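Local coordinates for transcriptional regulator, MarR family (Silicibacter pomeroyi DSS-3, PDB 3BJ6), which probably binds DNA as a dimeric winged helix-turn-helix transcription regulator of the MarR family, at residues Q10-Q13 / A14-T18; E36-T39 / V40-A44. All blocks are in the same frame, centred on the assembly; numbering follows the deposited sequence.

How the interactions relate
Interaction 1 (10-18) and interaction 2 (36-44) are both local, one along helix 5-16 and the other where helix 40-51 begins, with helix 18-35 between them in the sequence. Within one chain their centres are 29 Å apart, on opposite sides of the chain's centre, and their nearest atoms stay about 14 Å from each other. The dimer brings them together: Tyr12 OH of interaction 1 hydrogen-bonds to Arg43 NH2 of the second subunit, and Arg43 belongs to interaction 2. A bound ethanol lies about 4 Å from the side chain of Tyr12, and a bound ethanol likewise about 4 Å from that of Thr39, in each case probably from the crystallisation liquor.

Interaction 1 of 2, residues Q10-Q13 / A14-T18; sequences QLYQ and AVQAT
Tyr12 O accepts from Gln16 N at 2.8 Å, and the same i to i+4 bonding runs Gln10 to Ala14 and Leu11 to Val15, the alpha-helical hydrogen-bond pattern of helix 5-16 in the dimer interface of this MarR-family protein. The next bond along, Ala17 N to Gln13 O, is weak. The side-chain contact is Tyr12 with Gln16, one turn on. Gln16 CG lies over one face of the ring, 3.9 Å from its centroid, in a CH-pi contact. From there the chain runs out across the ring's rim, bringing CD within 3.3 Å of Tyr12 CE2, with the amide plane only 24° from the ring plane. With chi1 at -79°, Gln16 sends CG back beside its own backbone N, toward the preceding turn and the ring. Tyr12 OH hydrogen-bonds to Glu47 OE2 and Arg43 NH2 of the second subunit, while Gln13 OE1 hydrogen-bonds to His135 of that subunit. A phenylalanine in place of Tyr12 lacks the hydroxyl and would probably leave Glu47 and Arg43 of the second subunit without this partner. One water bridges the hydroxyl and the amide nitrogen, donating to Tyr12 OH at 3.2 Å and accepting from Gln16 NE2 at 3.1 Å.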
# COMPACT_ATOMS: atom_id res chain seq x y z
N GLN A 10 1.89 -7.59 -16.98
CA GLN A 10 1.25 -6.30 -16.82
C GLN A 10 0.56 -6.18 -15.42
O GLN A 10 0.68 -5.16 -14.75
CB GLN A 10 0.22 -6.11 -17.94
CG GLN A 10 -0.54 -4.75 -17.89
CD GLN A 10 -1.49 -4.61 -19.10
OE1 GLN A 10 -1.15 -3.98 -20.08
NE2 GLN A 10 -2.64 -5.23 -19.02
N LEU A 11 -0.15 -7.23 -15.01
CA LEU A 11 -0.83 -7.22 -13.72
C LEU A 11 0.21 -7.13 -12.60
O LEU A 11 0.02 -6.38 -11.63
CB LEU A 11 -1.71 -8.47 -13.54
CG LEU A 11 -2.48 -8.56 -12.19
CD1 LEU A 11 -3.37 -7.31 -12.02
CD2 LEU A 11 -3.32 -9.81 -12.14
N TYR A 12 1.30 -7.88 -12.73
CA TYR A 12 2.38 -7.78 -11.76
C TYR A 12 2.92 -6.34 -11.60
O TYR A 12 3.13 -5.84 -10.48
CB TYR A 12 3.51 -8.76 -12.08
CG TYR A 12 4.65 -8.75 -11.07
CD1 TYR A 12 4.45 -9.22 -9.76
CD2 TYR A 12 5.93 -8.31 -11.43
CE1 TYR A 12 5.52 -9.22 -8.82
CE2 TYR A 12 6.99 -8.30 -10.51
CZ TYR A 12 6.79 -8.77 -9.20
OH TYR A 12 7.82 -8.77 -8.28
N GLN A 13 3.12 -5.65 -12.72
CA GLN A 13 3.56 -4.25 -12.68
C GLN A 13 2.55 -3.38 -11.93
O GLN A 13 2.92 -2.52 -11.12
CB GLN A 13 3.79 -3.74 -14.11
CG GLN A 13 4.47 -2.39 -14.18
CD GLN A 13 4.61 -1.92 -15.61
OE1 GLN A 13 3.60 -1.61 -16.27
NE2 GLN A 13 5.84 -1.90 -16.11
N ALA A 14 1.26 -3.60 -12.19
CA ALA A 14 0.20 -2.92 -11.44
C ALA A 14 0.27 -3.26 -9.94
O ALA A 14 0.21 -2.38 -9.08
CB ALA A 14 -1.18 -3.29 -12.02
N VAL A 15 0.42 -4.54 -9.61
CA VAL A 15 0.51 -4.95 -8.20
C VAL A 15 1.70 -4.28 -7.52
O VAL A 15 1.61 -3.78 -6.38
CB VAL A 15 0.51 -6.51 -8.04
CG1 VAL A 15 0.77 -6.92 -6.58
CG2 VAL A 15 -0.84 -7.07 -8.49
N GLN A 16 2.83 -4.26 -8.22
CA GLN A 16 4.05 -3.64 -7.70
C GLN A 16 3.89 -2.14 -7.42
O GLN A 16 4.60 -1.60 -6.57
CB GLN A 16 5.17 -3.81 -8.70
CG GLN A 16 5.85 -5.16 -8.74
CD GLN A 16 7.00 -5.09 -9.73
OE1 GLN A 16 6.82 -4.74 -10.91
NE2 GLN A 16 8.20 -5.44 -9.27
N ALA A 17 2.95 -1.48 -8.12
CA ALA A 17 2.72 -0.05 -7.92
C ALA A 17 1.99 0.23 -6.61
O ALA A 17 1.92 1.37 -6.18
CB ALA A 17 1.92 0.56 -9.10
N THR A 18 1.44 -0.81 -5.97
CA THR A 18 0.66 -0.63 -4.72
C THR A 18 1.47 0.10 -3.63
O THR A 18 0.93 0.96 -2.94
CB THR A 18 0.12 -1.97 -4.15
OG1 THR A 18 -0.49 -2.74 -5.21
CG2 THR A 18 -0.93 -1.73 -3.06
O HOH W 1 8.84 -6.38 -6.40

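Interaction 2 of 2, residues E36-T39 / V40-A44; sequences EGVT and VGQRA
Gln42 folds back over Thr39, the residue just ahead of helix 40-51, and its side chain can be followed outward atom by atom. CB sits 3.4 Å from Thr39 OG1, and CG presses closer to that oxygen, at 3.1 Å. CD passes the same hydroxyl and brings OE1 to the backbone, where it accepts from Thr39 N at 3.0 Å. This N-H points nearly straight at OE1 (162°), yet the donor stands above the amide's carbonyl plane, 59° out of it. OE1 also lies against CA and CB of Val38 and takes a bond from a water that donates to Gly37 O as well. At the other corner of the amide, NE2 turns to Glu77 on helix 68-80. The return bond runs from Gln42 N to Thr39 OG1, 3.1 Å; chi1 of 65° tucks the hydroxyl between its own backbone N and carbonyl carbon, facing the first turn. Thr39 O meanwhile accepts from Arg43 N at 2.9 Å; the guanidinium group of Arg43 makes salt bridges to Glu115 and Glu47. Just upstream, Gly37, with positive phi, closes a Schellman motif ending helix 18-35, and the reciprocal Thr39-Gln42 pair is a capping box that starts the next helix.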
# COMPACT_ATOMS: atom_id res chain seq x y z
N GLU A 36 -6.01 22.42 6.61
CA GLU A 36 -6.99 22.56 7.73
C GLU A 36 -6.38 22.38 9.10
O GLU A 36 -7.09 22.20 10.10
CB GLU A 36 -8.15 21.57 7.53
CG GLU A 36 -8.88 21.77 6.20
CD GLU A 36 -9.69 23.09 6.14
OE1 GLU A 36 -9.89 23.60 5.02
OE2 GLU A 36 -10.13 23.60 7.19
N GLY A 37 -5.04 22.39 9.16
CA GLY A 37 -4.33 22.37 10.43
C GLY A 37 -4.19 21.01 11.09
O GLY A 37 -3.93 20.95 12.30
N VAL A 38 -4.37 19.93 10.33
CA VAL A 38 -4.27 18.60 10.95
C VAL A 38 -3.37 17.67 10.12
O VAL A 38 -3.11 17.93 8.96
CB VAL A 38 -5.68 17.94 11.20
CG1 VAL A 38 -6.59 18.90 12.07
CG2 VAL A 38 -6.36 17.53 9.90
N THR A 39 -2.90 16.60 10.75
CA THR A 39 -2.07 15.59 10.11
C THR A 39 -2.93 14.48 9.50
O THR A 39 -4.15 14.44 9.72
CB THR A 39 -1.12 14.92 11.15
OG1 THR A 39 -1.90 14.20 12.10
CG2 THR A 39 -0.24 15.96 11.87
N VAL A 40 -2.29 13.57 8.75
CA VAL A 40 -2.99 12.44 8.13
C VAL A 40 -3.56 11.50 9.18
O VAL A 40 -4.68 11.00 9.03
CB VAL A 40 -2.07 11.65 7.15
CG1 VAL A 40 -2.84 10.53 6.42
CG2 VAL A 40 -1.52 12.59 6.12
N GLY A 41 -2.77 11.25 10.23
CA GLY A 41 -3.21 10.39 11.33
C GLY A 41 -4.43 11.02 12.02
O GLY A 41 -5.39 10.33 12.31
N GLN A 42 -4.37 12.33 12.31
CA GLN A 42 -5.51 13.02 12.91
C GLN A 42 -6.78 12.97 12.03
O GLN A 42 -7.87 12.72 12.55
CB GLN A 42 -5.14 14.47 13.25
CG GLN A 42 -4.04 14.55 14.34
CD GLN A 42 -3.35 15.93 14.39
OE1 GLN A 42 -3.69 16.85 13.64
NE2 GLN A 42 -2.35 16.07 15.28
N ARG A 43 -6.63 13.20 10.72
CA ARG A 43 -7.70 13.02 9.75
C ARG A 43 -8.34 11.63 9.88
O ARG A 43 -9.54 11.53 9.83
CB ARG A 43 -7.15 13.20 8.33
CG ARG A 43 -8.15 12.91 7.21
CD ARG A 43 -7.43 12.48 5.91
NE ARG A 43 -8.44 12.08 4.92
CZ ARG A 43 -9.12 10.93 4.94
NH1 ARG A 43 -8.89 10.01 5.87
NH2 ARG A 43 -10.04 10.71 4.00
N ALA A 44 -7.54 10.56 9.98
CA ALA A 44 -8.07 9.19 10.05
C ALA A 44 -9.01 9.07 11.27
O ALA A 44 -10.10 8.50 11.16
CB ALA A 44 -6.91 8.15 10.18
O HOH W 2 -4.21 19.28 15.14